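Side-chain contacts in AxyAgu115A (Amphibacillus xylanus NBRC 15112, PDB 6NPS), which is a family GH115 alpha-glucuronidase that probably releases glucuronic acid side groups from xylans such as arabinoglucuronoxylan: residues Glu355-Phe360 with Leu390-Thr395; Ala351-Val356 with Asp384-Asn389; Lys55-Leu60 with Leu76-Ala81. The protein carries 3 engineered substitutions. One frame throughout, in Å; residues are numbered along the deposited sequence.

Contact 1 (Glu355-Phe360 with Leu390-Thr395); sequences EVEPFF and LRTLPT
E357, in the first turn of helix 356-361, meets R391 and T392, so the contact ties the helix that follows strand 348-351 to the long loop between strands 379-383 and 405-410 of the TIM barrel that forms the GH115 domain. One carboxylate serves both partners, an oxygen to each. OE1 of E357 makes a salt bridge to NH2 of R391 at 2.9 Å, but the geometry is not the flat, paired one of a bidentate arginine-carboxylate bridge. The carboxylate carbon CD of E357 stands 3.6 Å above the guanidinium plane of R391, displaced toward its rim, and the two planes are turned 57° apart. Water 1 adds a second link, donating to E357 OE1 and accepting from R391 NE at 3.0 Å. The other oxygen, OE2 of E357, receives two bonds from a single residue: OG1 of T392 at 2.6 Å, well above the carboxylate plane, and the backbone N of T392 at 3.3 Å. Both donors come from the same face. T392 can offer them together because OG1 sits between its own backbone N and carbonyl carbon (chi1 66°). E357 reaches across with an extended chain, its CG anti to the backbone N (chi1 -165°). Two bonds on OE2 and a charged partner plus a water on OE1 would be expected to hold the buried carboxylate in its rotation. T392 OG1 has a further partner in the hydroxyl of Y361. Around this polar junction the helix packs through V356 and F359 against helix 317-338 and through F360 against L380 of strand 379-383, while on the loop side L390 and L393 rest on M407 of strand 405-410.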
ATOM      1  N   GLU A 355     -24.203  17.961 -21.236  1.00 54.62           N
ATOM      2  CA  GLU A 355     -25.227  18.652 -20.468  1.00 56.81           C
ATOM      3  C   GLU A 355     -26.406  19.106 -21.319  1.00 57.22           C
ATOM      4  O   GLU A 355     -27.445  19.469 -20.758  1.00 58.45           O
ATOM      5  CB  GLU A 355     -24.601  19.860 -19.738  1.00 57.51           C
ATOM      6  CG  GLU A 355     -24.417  21.111 -20.613  1.00 58.87           C
ATOM      7  CD  GLU A 355     -23.080  21.118 -21.381  1.00 64.09           C
ATOM      8  OE1 GLU A 355     -22.220  20.227 -21.133  1.00 58.93           O
ATOM      9  OE2 GLU A 355     -22.895  22.016 -22.240  1.00 65.49           O
ATOM     10  N   VAL A 356     -26.277  19.103 -22.651  1.00 57.54           N
ATOM     11  CA  VAL A 356     -27.352  19.625 -23.499  1.00 62.55           C
ATOM     12  C   VAL A 356     -28.533  18.646 -23.570  1.00 57.98           C
ATOM     13  O   VAL A 356     -29.693  19.076 -23.695  1.00 54.31           O
ATOM     14  CB  VAL A 356     -26.825  19.969 -24.913  1.00 66.21           C
ATOM     15  CG1 VAL A 356     -27.931  20.666 -25.734  1.00 62.51           C
ATOM     16  CG2 VAL A 356     -25.561  20.844 -24.845  1.00 69.94           C
ATOM     17  N   GLU A 357     -28.268  17.328 -23.518  1.00 52.90           N
ATOM     18  CA  GLU A 357     -29.345  16.330 -23.509  1.00 50.60           C
ATOM     19  C   GLU A 357     -30.393  16.602 -22.429  1.00 53.47           C
ATOM     20  O   GLU A 357     -31.593  16.579 -22.753  1.00 55.24           O
ATOM     21  CB  GLU A 357     -28.755  14.910 -23.380  1.00 55.60           C
ATOM     22  CG  GLU A 357     -29.735  13.761 -23.726  1.00 60.42           C
ATOM     23  CD  GLU A 357     -29.145  12.343 -23.518  1.00 67.55           C
ATOM     24  OE1 GLU A 357     -28.806  12.000 -22.358  1.00 66.87           O
ATOM     25  OE2 GLU A 357     -29.042  11.566 -24.511  1.00 64.82           O
ATOM     26  N   PRO A 358     -30.038  16.889 -21.162  1.00 57.06           N
ATOM     27  CA  PRO A 358     -31.064  17.404 -20.231  1.00 58.71           C
ATOM     28  C   PRO A 358     -31.754  18.683 -20.711  1.00 58.70           C
ATOM     29  O   PRO A 358     -32.911  18.926 -20.349  1.00 54.16           O
ATOM     30  CB  PRO A 358     -30.273  17.638 -18.934  1.00 58.49           C
ATOM     31  CG  PRO A 358     -29.152  16.640 -18.998  1.00 58.52           C
ATOM     32  CD  PRO A 358     -28.771  16.578 -20.457  1.00 59.50           C
ATOM     33  N   PHE A 359     -31.081  19.515 -21.507  1.00 63.03           N
ATOM     34  CA  PHE A 359     -31.719  20.744 -21.978  1.00 63.83           C
ATOM     35  C   PHE A 359     -32.796  20.428 -23.002  1.00 64.48           C
ATOM     36  O   PHE A 359     -33.802  21.146 -23.092  1.00 62.90           O
ATOM     37  CB  PHE A 359     -30.680  21.697 -22.579  1.00 63.72           C
ATOM     38  CG  PHE A 359     -29.602  22.146 -21.606  1.00 67.78           C
ATOM     39  CD1 PHE A 359     -29.766  22.012 -20.232  1.00 66.91           C
ATOM     40  CD2 PHE A 359     -28.431  22.727 -22.077  1.00 68.61           C
ATOM     41  CE1 PHE A 359     -28.778  22.437 -19.349  1.00 67.72           C
ATOM     42  CE2 PHE A 359     -27.442  23.154 -21.198  1.00 67.95           C
ATOM     43  CZ  PHE A 359     -27.615  23.005 -19.833  1.00 67.52           C
ATOM     44  N   PHE A 360     -32.617  19.336 -23.749  1.00 65.11           N
ATOM     45  CA  PHE A 360     -33.536  19.006 -24.835  1.00 63.83           C
ATOM     46  C   PHE A 360     -34.884  18.538 -24.287  1.00 62.45           C
ATOM     47  O   PHE A 360     -35.943  19.060 -24.670  1.00 57.52           O
ATOM     48  CB  PHE A 360     -32.889  17.943 -25.740  1.00 63.44           C
ATOM     49  CG  PHE A 360     -33.785  17.452 -26.861  1.00 62.68           C
ATOM     50  CD1 PHE A 360     -34.218  18.317 -27.858  1.00 59.24           C
ATOM     51  CD2 PHE A 360     -34.186  16.121 -26.910  1.00 60.76           C
ATOM     52  CE1 PHE A 360     -35.033  17.860 -28.890  1.00 58.19           C
ATOM     53  CE2 PHE A 360     -35.001  15.658 -27.929  1.00 55.25           C
ATOM     54  CZ  PHE A 360     -35.427  16.521 -28.921  1.00 56.71           C
ATOM     55  N   LEU A 390     -23.871   4.300 -25.858  1.00 30.72           N
ATOM     56  CA  LEU A 390     -24.923   5.260 -26.176  1.00 33.56           C
ATOM     57  C   LEU A 390     -25.572   5.780 -24.901  1.00 35.46           C
ATOM     58  O   LEU A 390     -25.485   5.167 -23.832  1.00 32.71           O
ATOM     59  CB  LEU A 390     -26.004   4.636 -27.052  1.00 31.54           C
ATOM     60  CG  LEU A 390     -25.501   3.894 -28.296  1.00 38.17           C
ATOM     61  CD1 LEU A 390     -26.689   3.445 -29.170  1.00 39.19           C
ATOM     62  CD2 LEU A 390     -24.505   4.721 -29.126  1.00 35.44           C
ATOM     63  N   ARG A 391     -26.244   6.918 -25.045  1.00 29.21           N
ATOM     64  CA  ARG A 391     -27.101   7.482 -24.017  1.00 36.15           C
ATOM     65  C   ARG A 391     -28.556   7.279 -24.426  1.00 36.53           C
ATOM     66  O   ARG A 391     -28.931   6.178 -24.844  1.00 40.52           O
ATOM     67  CB  ARG A 391     -26.738   8.973 -23.813  1.00 35.20           C
ATOM     68  CG  ARG A 391     -25.275   9.143 -23.348  1.00 37.08           C
ATOM     69  CD  ARG A 391     -24.902  10.645 -23.218  1.00 43.42           C
ATOM     70  NE  ARG A 391     -25.701  11.248 -22.169  1.00 56.02           N
ATOM     71  CZ  ARG A 391     -25.725  12.546 -21.889  1.00 71.32           C
ATOM     72  NH1 ARG A 391     -24.995  13.402 -22.602  1.00 76.66           N
ATOM     73  NH2 ARG A 391     -26.495  12.989 -20.903  1.00 72.29           N
ATOM     74  N   THR A 392     -29.396   8.297 -24.298  1.00 35.94           N
ATOM     75  CA  THR A 392     -30.786   8.105 -24.695  1.00 36.36           C
ATOM     76  C   THR A 392     -30.907   8.099 -26.211  1.00 39.52           C
ATOM     77  O   THR A 392     -30.019   8.559 -26.942  1.00 39.68           O
ATOM     78  CB  THR A 392     -31.698   9.173 -24.124  1.00 44.42           C
ATOM     79  OG1 THR A 392     -31.357  10.430 -24.712  1.00 49.53           O
ATOM     80  CG2 THR A 392     -31.550   9.219 -22.614  1.00 38.61           C
ATOM     81  N   LEU A 393     -32.019   7.545 -26.678  1.00 37.36           N
ATOM     82  CA  LEU A 393     -32.253   7.281 -28.086  1.00 35.11           C
ATOM     83  C   LEU A 393     -33.700   7.659 -28.380  1.00 37.89           C
ATOM     84  O   LEU A 393     -34.519   7.765 -27.458  1.00 39.73           O
ATOM     85  CB  LEU A 393     -31.987   5.795 -28.387  1.00 33.31           C
ATOM     86  CG  LEU A 393     -30.524   5.311 -28.253  1.00 38.99           C
ATOM     87  CD1 LEU A 393     -30.471   3.784 -28.434  1.00 36.16           C
ATOM     88  CD2 LEU A 393     -29.543   6.026 -29.249  1.00 32.56           C
ATOM     89  N   PRO A 394     -34.056   7.836 -29.651  1.00 37.51           N
ATOM     90  CA  PRO A 394     -35.424   8.282 -29.962  1.00 41.90           C
ATOM     91  C   PRO A 394     -36.493   7.280 -29.514  1.00 45.84           C
ATOM     92  O   PRO A 394     -36.390   6.074 -29.761  1.00 45.28           O
ATOM     93  CB  PRO A 394     -35.405   8.436 -31.487  1.00 40.30           C
ATOM     94  CG  PRO A 394     -33.951   8.647 -31.832  1.00 36.51           C
ATOM     95  CD  PRO A 394     -33.218   7.760 -30.861  1.00 36.24           C
ATOM     96  N   THR A 395     -37.514   7.789 -28.821  1.00 44.91           N
ATOM     97  CA  THR A 395     -38.752   7.050 -28.637  1.00 47.68           C
ATOM     98  C   THR A 395     -39.500   6.991 -29.971  1.00 51.64           C
ATOM     99  O   THR A 395     -39.185   7.705 -30.935  1.00 41.97           O
ATOM    100  CB  THR A 395     -39.652   7.734 -27.614  1.00 47.61           C
ATOM    101  OG1 THR A 395     -40.051   9.021 -28.123  1.00 48.19           O
ATOM    102  CG2 THR A 395     -38.925   7.954 -26.313  1.00 49.41           C
TER
HETATM  103  O   HOH W   1     -28.038  10.089 -20.735  1.00 36.02           O

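Contact 2 (Ala351-Val356 with Asp384-Asn389); sequences ALYKEV and DDNHGN
Y353 and K354 run alongside D384 and D385 in the same chain direction, with the CA atoms of K354 and D385 7.5 Å apart; both segments are loops that leave neighbouring barrel strands. The first turns at once: Y353 to V356 is a type II' beta turn, closed by V356 N to Y353 O at 3.0 Å. The second curls round its aspartates in successive Asx turns, D384 OD1 accepting from N386 N, and D385 OD1 from H387 N on one face of its carboxylate and N389 N on the other. The N386 side chain points toward the other loop. There the hydroxyl OH of Y353 donates to OD1 of N386 at 2.6 Å, a bond whose length is doubtful because the placement of OD1 is uncertain. The amide oxygen lies at the ring edge, and ring and amide planes stand 78° apart. Beside it, ND2 of N386 meets the aliphatic part of K354, with CE at 3.3 Å; the bend at chi4 (-81°) carries NZ past, leaving the methylene the nearer group. Water 2 spans the backbones, donating to D384 O at 2.7 Å and accepting only weakly from K354 N. A phenylalanine in place of Y353 would keep the ring but would probably leave OD1 of N386 without this donor and loosen the asparagine's rotation. H246 stacks on the Y353 ring, and the Y353 hydroxyl also hydrogen-bonds a glycerol probably taken from the crystallisation liquor. A tyrosine hydroxyl placed between an asparagine amide and a polyol, at the strand ends where TIM barrels carry their active sites, is consistent with a pocket wall suited to sugar hydroxyls.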
ATOM      1  N   ALA A 351     -26.517  19.657 -31.502  1.00 38.14           N
ATOM      2  CA  ALA A 351     -25.890  18.594 -30.737  1.00 44.64           C
ATOM      3  C   ALA A 351     -26.562  18.485 -29.376  1.00 54.25           C
ATOM      4  O   ALA A 351     -26.609  19.465 -28.629  1.00 60.84           O
ATOM      5  CB  ALA A 351     -24.400  18.872 -30.584  1.00 41.75           C
ATOM      6  N   LEU A 352     -27.100  17.311 -29.047  1.00 51.71           N
ATOM      7  CA  LEU A 352     -27.512  17.042 -27.668  1.00 56.90           C
ATOM      8  C   LEU A 352     -26.350  16.427 -26.881  1.00 58.30           C
ATOM      9  O   LEU A 352     -26.449  15.340 -26.327  1.00 52.40           O
ATOM     10  CB  LEU A 352     -28.735  16.137 -27.646  1.00 54.74           C
ATOM     11  CG  LEU A 352     -29.838  16.649 -28.552  1.00 54.91           C
ATOM     12  CD1 LEU A 352     -31.069  15.778 -28.416  1.00 58.24           C
ATOM     13  CD2 LEU A 352     -30.158  18.113 -28.265  1.00 54.89           C
ATOM     14  N   TYR A 353     -25.223  17.154 -26.857  1.00 61.09           N
ATOM     15  CA  TYR A 353     -23.963  16.651 -26.304  1.00 57.97           C
ATOM     16  C   TYR A 353     -23.841  17.013 -24.828  1.00 56.78           C
ATOM     17  O   TYR A 353     -24.019  18.176 -24.461  1.00 48.68           O
ATOM     18  CB  TYR A 353     -22.752  17.208 -27.074  1.00 51.16           C
ATOM     19  CG  TYR A 353     -21.386  16.676 -26.625  1.00 45.86           C
ATOM     20  CD1 TYR A 353     -21.063  15.311 -26.747  1.00 44.80           C
ATOM     21  CD2 TYR A 353     -20.432  17.523 -26.063  1.00 47.51           C
ATOM     22  CE1 TYR A 353     -19.833  14.823 -26.338  1.00 46.65           C
ATOM     23  CE2 TYR A 353     -19.185  17.056 -25.656  1.00 48.34           C
ATOM     24  CZ  TYR A 353     -18.889  15.688 -25.790  1.00 49.79           C
ATOM     25  OH  TYR A 353     -17.665  15.181 -25.383  1.00 46.80           O
ATOM     26  N   LYS A 354     -23.504  16.002 -23.999  1.00 59.19           N
ATOM     27  CA  LYS A 354     -23.314  16.097 -22.548  1.00 56.71           C
ATOM     28  C   LYS A 354     -24.476  16.802 -21.857  1.00 54.57           C
ATOM     29  O   LYS A 354     -25.615  16.320 -21.901  1.00 52.35           O
ATOM     30  CB  LYS A 354     -21.997  16.808 -22.213  1.00 62.80           C
ATOM     31  CG  LYS A 354     -20.782  15.883 -22.197  1.00 68.71           C
ATOM     32  CD  LYS A 354     -19.516  16.680 -22.427  1.00 77.84           C
ATOM     33  CE  LYS A 354     -18.295  15.966 -21.890  1.00 82.49           C
ATOM     34  NZ  LYS A 354     -18.177  16.168 -20.418  1.00 87.07           N
ATOM     35  N   GLU A 355     -24.203  17.961 -21.236  1.00 54.62           N
ATOM     36  CA  GLU A 355     -25.227  18.652 -20.468  1.00 56.81           C
ATOM     37  C   GLU A 355     -26.406  19.106 -21.319  1.00 57.22           C
ATOM     38  O   GLU A 355     -27.445  19.469 -20.758  1.00 58.45           O
ATOM     39  CB  GLU A 355     -24.601  19.860 -19.738  1.00 57.51           C
ATOM     40  CG  GLU A 355     -24.417  21.111 -20.613  1.00 58.87           C
ATOM     41  CD  GLU A 355     -23.080  21.118 -21.381  1.00 64.09           C
ATOM     42  OE1 GLU A 355     -22.220  20.227 -21.133  1.00 58.93           O
ATOM     43  OE2 GLU A 355     -22.895  22.016 -22.240  1.00 65.49           O
ATOM     44  N   VAL A 356     -26.277  19.103 -22.651  1.00 57.54           N
ATOM     45  CA  VAL A 356     -27.352  19.625 -23.499  1.00 62.55           C
ATOM     46  C   VAL A 356     -28.533  18.646 -23.570  1.00 57.98           C
ATOM     47  O   VAL A 356     -29.693  19.076 -23.695  1.00 54.31           O
ATOM     48  CB  VAL A 356     -26.825  19.969 -24.913  1.00 66.21           C
ATOM     49  CG1 VAL A 356     -27.931  20.666 -25.734  1.00 62.51           C
ATOM     50  CG2 VAL A 356     -25.561  20.844 -24.845  1.00 69.94           C
ATOM     51  N   ASP A 384     -22.878   9.531 -27.624  1.00 32.28           N
ATOM     52  CA  ASP A 384     -22.541   8.522 -26.623  1.00 34.12           C
ATOM     53  C   ASP A 384     -22.010   9.210 -25.360  1.00 33.20           C
ATOM     54  O   ASP A 384     -22.003  10.438 -25.236  1.00 32.00           O
ATOM     55  CB  ASP A 384     -21.538   7.508 -27.178  1.00 32.72           C
ATOM     56  CG  ASP A 384     -20.102   8.067 -27.302  1.00 33.32           C
ATOM     57  OD1 ASP A 384     -19.859   9.292 -27.131  1.00 28.24           O
ATOM     58  OD2 ASP A 384     -19.183   7.237 -27.579  1.00 31.56           O
ATOM     59  N   ASP A 385     -21.575   8.407 -24.385  1.00 30.53           N
ATOM     60  CA  ASP A 385     -21.143   8.948 -23.115  1.00 31.11           C
ATOM     61  C   ASP A 385     -19.646   9.265 -23.103  1.00 34.99           C
ATOM     62  O   ASP A 385     -19.064   9.387 -22.022  1.00 31.02           O
ATOM     63  CB  ASP A 385     -21.493   7.977 -21.985  1.00 32.61           C
ATOM     64  CG  ASP A 385     -20.758   6.628 -22.098  1.00 33.25           C
ATOM     65  OD1 ASP A 385     -20.011   6.357 -23.079  1.00 33.90           O
ATOM     66  OD2 ASP A 385     -20.926   5.810 -21.171  1.00 36.94           O
ATOM     67  N   ASN A 386     -19.013   9.363 -24.280  1.00 28.09           N
ATOM     68  CA  ASN A 386     -17.609   9.709 -24.490  1.00 27.51           C
ATOM     69  C   ASN A 386     -16.767   8.457 -24.307  1.00 29.29           C
ATOM     70  O   ASN A 386     -15.560   8.503 -24.538  1.00 29.32           O
ATOM     71  CB  ASN A 386     -17.109  10.870 -23.591  1.00 29.13           C
ATOM     72  CG  ASN A 386     -17.789  12.186 -23.951  1.00 34.89           C
ATOM     73  OD1 ASN A 386     -17.742  12.593 -25.115  1.00 33.99           O
ATOM     74  ND2 ASN A 386     -18.435  12.834 -22.987  1.00 36.47           N
ATOM     75  N   HIS A 387     -17.382   7.323 -23.970  1.00 26.97           N
ATOM     76  CA  HIS A 387     -16.658   6.080 -23.780  1.00 30.04           C
ATOM     77  C   HIS A 387     -17.216   4.956 -24.622  1.00 33.29           C
ATOM     78  O   HIS A 387     -16.861   3.800 -24.400  1.00 30.99           O
ATOM     79  CB  HIS A 387     -16.650   5.729 -22.304  1.00 29.80           C
ATOM     80  CG  HIS A 387     -15.811   6.693 -21.534  1.00 30.29           C
ATOM     81  ND1 HIS A 387     -14.500   6.427 -21.195  1.00 29.95           N
ATOM     82  CD2 HIS A 387     -16.066   7.958 -21.127  1.00 29.62           C
ATOM     83  CE1 HIS A 387     -13.992   7.475 -20.577  1.00 32.23           C
ATOM     84  NE2 HIS A 387     -14.919   8.428 -20.531  1.00 31.06           N
ATOM     85  N   GLY A 388     -18.077   5.271 -25.586  1.00 30.17           N
ATOM     86  CA  GLY A 388     -18.544   4.257 -26.501  1.00 28.34           C
ATOM     87  C   GLY A 388     -19.834   3.580 -26.099  1.00 31.25           C
ATOM     88  O   GLY A 388     -20.216   2.580 -26.737  1.00 29.14           O
ATOM     89  N   ASN A 389     -20.538   4.114 -25.107  1.00 27.07           N
ATOM     90  CA  ASN A 389     -21.846   3.623 -24.686  1.00 29.21           C
ATOM     91  C   ASN A 389     -22.873   4.679 -25.061  1.00 27.71           C
ATOM     92  O   ASN A 389     -22.746   5.832 -24.642  1.00 31.86           O
ATOM     93  CB  ASN A 389     -21.867   3.373 -23.181  1.00 28.44           C
ATOM     94  CG  ASN A 389     -20.702   2.528 -22.739  1.00 35.02           C
ATOM     95  OD1 ASN A 389     -20.631   1.318 -23.079  1.00 35.98           O
ATOM     96  ND2 ASN A 389     -19.769   3.135 -21.985  1.00 29.88           N
TER
HETATM   97  O   HOH W   2     -22.201  12.912 -24.156  1.00 54.02           O

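Contact 3 (Lys55-Leu60 with Leu76-Ala81); sequences KDRDML and LDELNA. Engineered in segment 76-81: A81 (natural residue Lys).
R57 and E78 meet through their charged ends alone, and everything close in this contact is gathered at one pair of atoms. NH2 of R57 lies 2.8 Å from OE2 of E78, forming a salt bridge whose hydrogen bond is weak, since the N-H...O angle is 120°. The carboxylate comes to the edge of the guanidinium, near its plane, and the two flat groups are only 25° apart. Even so, the match is lopsided: OE1 of E78 stays 3.4 Å from NH2 of R57. The side chains approach from opposite directions across a wide gap, for the CA atoms of R57 and E78 are 13.3 Å apart. E78 bridges its share with an extended chain, whereas R57 arrives by bends at chi2 and chi3, both off the staggered values. The R57 backbone is set in an Asx turn, with D56 OD1 accepting from D58 N at 2.7 Å, and NH1 of R57 has a second partner in the hydroxyl of Y23. The loose side is the outward one. E78 is exposed, no nonpolar packing joins the two segments, and together they bury just 68 Å². The denser packing is made by the leucines, L60 of one segment and L76 and L79 of the other, which settle on strands 97-106 and 109-117, to which the R57 side chain also adds a contact with I106. Segment 55-60 and helix 74-81 are thus joined indirectly through the sheet, with the ion pair as their direct link. A single weak, strongly bent bond facing solvent is likely to be screened by water and to contribute modestly.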
ATOM      1  N   LYS A  55      -8.461  14.123 -74.001  1.00 60.48           N
ATOM      2  CA  LYS A  55      -9.714  14.778 -74.342  1.00 66.88           C
ATOM      3  C   LYS A  55     -10.166  14.484 -75.765  1.00 67.83           C
ATOM      4  O   LYS A  55     -11.309  14.795 -76.110  1.00 71.77           O
ATOM      5  CB  LYS A  55      -9.591  16.293 -74.152  1.00 73.30           C
ATOM      6  CG  LYS A  55      -9.153  16.690 -72.764  1.00 80.28           C
ATOM      7  CD  LYS A  55      -8.635  18.122 -72.739  1.00 90.59           C
ATOM      8  CE  LYS A  55      -7.546  18.307 -71.682  1.00 97.64           C
ATOM      9  NZ  LYS A  55      -6.905  19.655 -71.764  1.00102.34           N
ATOM     10  N   ASP A  56      -9.314  13.890 -76.591  1.00 65.75           N
ATOM     11  CA  ASP A  56      -9.648  13.574 -77.975  1.00 65.38           C
ATOM     12  C   ASP A  56     -10.121  12.126 -78.044  1.00 64.51           C
ATOM     13  O   ASP A  56      -9.380  11.202 -77.668  1.00 63.93           O
ATOM     14  CB  ASP A  56      -8.436  13.811 -78.879  1.00 68.35           C
ATOM     15  CG  ASP A  56      -8.738  13.596 -80.364  1.00 80.46           C
ATOM     16  OD1 ASP A  56      -9.586  12.742 -80.704  1.00 83.66           O
ATOM     17  OD2 ASP A  56      -8.112  14.282 -81.204  1.00 86.61           O
ATOM     18  N   ARG A  57     -11.329  11.919 -78.504  1.00 58.32           N
ATOM     19  CA  ARG A  57     -11.852  10.580 -78.576  1.00 61.45           C
ATOM     20  C   ARG A  57     -11.126   9.661 -79.539  1.00 63.11           C
ATOM     21  O   ARG A  57     -11.144   8.477 -79.391  1.00 60.87           O
ATOM     22  CB  ARG A  57     -13.320  10.588 -78.886  1.00 64.54           C
ATOM     23  CG  ARG A  57     -14.150  10.979 -77.715  1.00 63.80           C
ATOM     24  CD  ARG A  57     -15.180  11.989 -78.091  1.00 71.91           C
ATOM     25  NE  ARG A  57     -16.424  11.329 -78.347  1.00 76.57           N
ATOM     26  CZ  ARG A  57     -17.510  11.516 -77.640  1.00 71.61           C
ATOM     27  NH1 ARG A  57     -17.486  12.329 -76.644  1.00 65.28           N
ATOM     28  NH2 ARG A  57     -18.603  10.896 -77.953  1.00 70.53           N
ATOM     29  N   ASP A  58     -10.547  10.207 -80.570  1.00 62.15           N
ATOM     30  CA  ASP A  58      -9.781   9.349 -81.463  1.00 70.03           C
ATOM     31  C   ASP A  58      -8.460   8.894 -80.862  1.00 57.63           C
ATOM     32  O   ASP A  58      -7.784   8.057 -81.460  1.00 67.23           O
ATOM     33  CB  ASP A  58      -9.537  10.066 -82.777  1.00 80.22           C
ATOM     34  CG  ASP A  58     -10.751  10.039 -83.670  1.00 96.18           C
ATOM     35  OD1 ASP A  58     -11.291   8.929 -83.888  1.00 99.35           O
ATOM     36  OD2 ASP A  58     -11.157  11.117 -84.160  1.00103.91           O
ATOM     37  N   MET A  59      -8.105   9.411 -79.691  1.00 55.59           N
ATOM     38  CA  MET A  59      -6.854   9.033 -79.034  1.00 61.49           C
ATOM     39  C   MET A  59      -7.027   7.984 -77.931  1.00 55.44           C
ATOM     40  O   MET A  59      -6.073   7.666 -77.220  1.00 51.20           O
ATOM     41  CB  MET A  59      -6.156  10.273 -78.469  1.00 66.06           C
ATOM     42  CG  MET A  59      -6.080  11.439 -79.440  1.00 79.86           C
ATOM     43  SD  MET A  59      -4.596  11.399 -80.463  1.00 98.31           S
ATOM     44  CE  MET A  59      -3.322  11.608 -79.221  1.00 97.24           C
ATOM     45  N   LEU A  60      -8.236   7.449 -77.788  1.00 51.79           N
ATOM     46  CA  LEU A  60      -8.520   6.483 -76.741  1.00 51.29           C
ATOM     47  C   LEU A  60      -7.969   5.115 -77.135  1.00 50.09           C
ATOM     48  O   LEU A  60      -7.766   4.812 -78.314  1.00 52.13           O
ATOM     49  CB  LEU A  60     -10.024   6.391 -76.501  1.00 48.55           C
ATOM     50  CG  LEU A  60     -10.653   7.610 -75.829  1.00 50.63           C
ATOM     51  CD1 LEU A  60     -12.183   7.502 -75.803  1.00 47.35           C
ATOM     52  CD2 LEU A  60     -10.087   7.641 -74.402  1.00 47.68           C
ATOM     53  N   LEU A  76     -21.960  10.507 -71.488  1.00 44.43           N
ATOM     54  CA  LEU A  76     -22.944   9.697 -70.783  1.00 45.47           C
ATOM     55  C   LEU A  76     -24.318   9.823 -71.406  1.00 47.75           C
ATOM     56  O   LEU A  76     -25.039   8.828 -71.534  1.00 49.65           O
ATOM     57  CB  LEU A  76     -23.012  10.097 -69.323  1.00 43.23           C
ATOM     58  CG  LEU A  76     -21.856   9.480 -68.552  1.00 45.75           C
ATOM     59  CD1 LEU A  76     -22.068   9.786 -67.098  1.00 44.08           C
ATOM     60  CD2 LEU A  76     -21.768   7.976 -68.816  1.00 49.49           C
ATOM     61  N   ASP A  77     -24.699  11.041 -71.805  1.00 46.34           N
ATOM     62  CA  ASP A  77     -25.977  11.227 -72.473  1.00 53.10           C
ATOM     63  C   ASP A  77     -26.009  10.508 -73.815  1.00 53.58           C
ATOM     64  O   ASP A  77     -27.034   9.920 -74.182  1.00 52.01           O
ATOM     65  CB  ASP A  77     -26.260  12.715 -72.643  1.00 63.35           C
ATOM     66  CG  ASP A  77     -26.645  13.378 -71.331  1.00 81.97           C
ATOM     67  OD1 ASP A  77     -27.467  12.785 -70.595  1.00 91.28           O
ATOM     68  OD2 ASP A  77     -26.143  14.488 -71.036  1.00 82.97           O
ATOM     69  N   GLU A  78     -24.910  10.555 -74.572  1.00 50.49           N
ATOM     70  CA  GLU A  78     -24.879   9.848 -75.856  1.00 58.44           C
ATOM     71  C   GLU A  78     -25.045   8.346 -75.659  1.00 57.75           C
ATOM     72  O   GLU A  78     -25.805   7.694 -76.385  1.00 59.35           O
ATOM     73  CB  GLU A  78     -23.570  10.113 -76.596  1.00 61.70           C
ATOM     74  CG  GLU A  78     -23.405  11.478 -77.195  1.00 72.28           C
ATOM     75  CD  GLU A  78     -21.980  11.710 -77.677  1.00 77.72           C
ATOM     76  OE1 GLU A  78     -21.418  12.789 -77.379  1.00 79.51           O
ATOM     77  OE2 GLU A  78     -21.420  10.806 -78.333  1.00 77.40           O
ATOM     78  N   LEU A  79     -24.290   7.774 -74.710  1.00 55.78           N
ATOM     79  CA  LEU A  79     -24.414   6.349 -74.420  1.00 55.44           C
ATOM     80  C   LEU A  79     -25.845   5.989 -74.050  1.00 56.39           C
ATOM     81  O   LEU A  79     -26.396   5.003 -74.558  1.00 51.09           O
ATOM     82  CB  LEU A  79     -23.451   5.964 -73.306  1.00 46.75           C
ATOM     83  CG  LEU A  79     -21.954   6.147 -73.591  1.00 48.57           C
ATOM     84  CD1 LEU A  79     -21.147   5.480 -72.491  1.00 47.23           C
ATOM     85  CD2 LEU A  79     -21.508   5.607 -74.966  1.00 51.93           C
ATOM     86  N   ASN A  80     -26.463   6.796 -73.187  1.00 52.78           N
ATOM     87  CA  ASN A  80     -27.853   6.601 -72.808  1.00 52.52           C
ATOM     88  C   ASN A  80     -28.770   6.673 -74.021  1.00 56.44           C
ATOM     89  O   ASN A  80     -29.642   5.818 -74.202  1.00 57.81           O
ATOM     90  CB  ASN A  80     -28.244   7.663 -71.778  1.00 56.89           C
ATOM     91  CG  ASN A  80     -29.575   7.388 -71.148  1.00 63.33           C
ATOM     92  OD1 ASN A  80     -29.757   6.353 -70.492  1.00 65.25           O
ATOM     93  ND2 ASN A  80     -30.524   8.307 -71.330  1.00 63.34           N
ATOM     94  N   ALA A  81     -28.598   7.712 -74.851  1.00 58.15           N
ATOM     95  CA  ALA A  81     -29.411   7.866 -76.052  1.00 60.29           C
ATOM     96  C   ALA A  81     -29.298   6.647 -76.960  1.00 60.32           C
ATOM     97  O   ALA A  81     -30.288   6.219 -77.567  1.00 63.03           O
ATOM     98  CB  ALA A  81     -28.995   9.134 -76.799  1.00 63.35           C
TER

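Overall arrangement
Contacts 1 and 2 are two parts of one junction between the loops after strands 348-351 and 379-383, with centres 8 Å apart and residues E355 and V356 in common. They join directly: R391 NH1 of contact 1 probably hydrogen-bonds K354 O of contact 2 at 3.1 Å, and F360 CD2 packs on L352 CD1 at 3.5 Å. The Y353 side chain of contact 2 lies about 3 Å from a bound glycerol, which may mark a pocket, and contact 1 adjoins contact 2. Contact 3 belongs to a separate N-terminal region, its centre 53 Å from that of contact 1 and 51 Å from that of contact 2; nearest atoms remain about 37 Å away in either case.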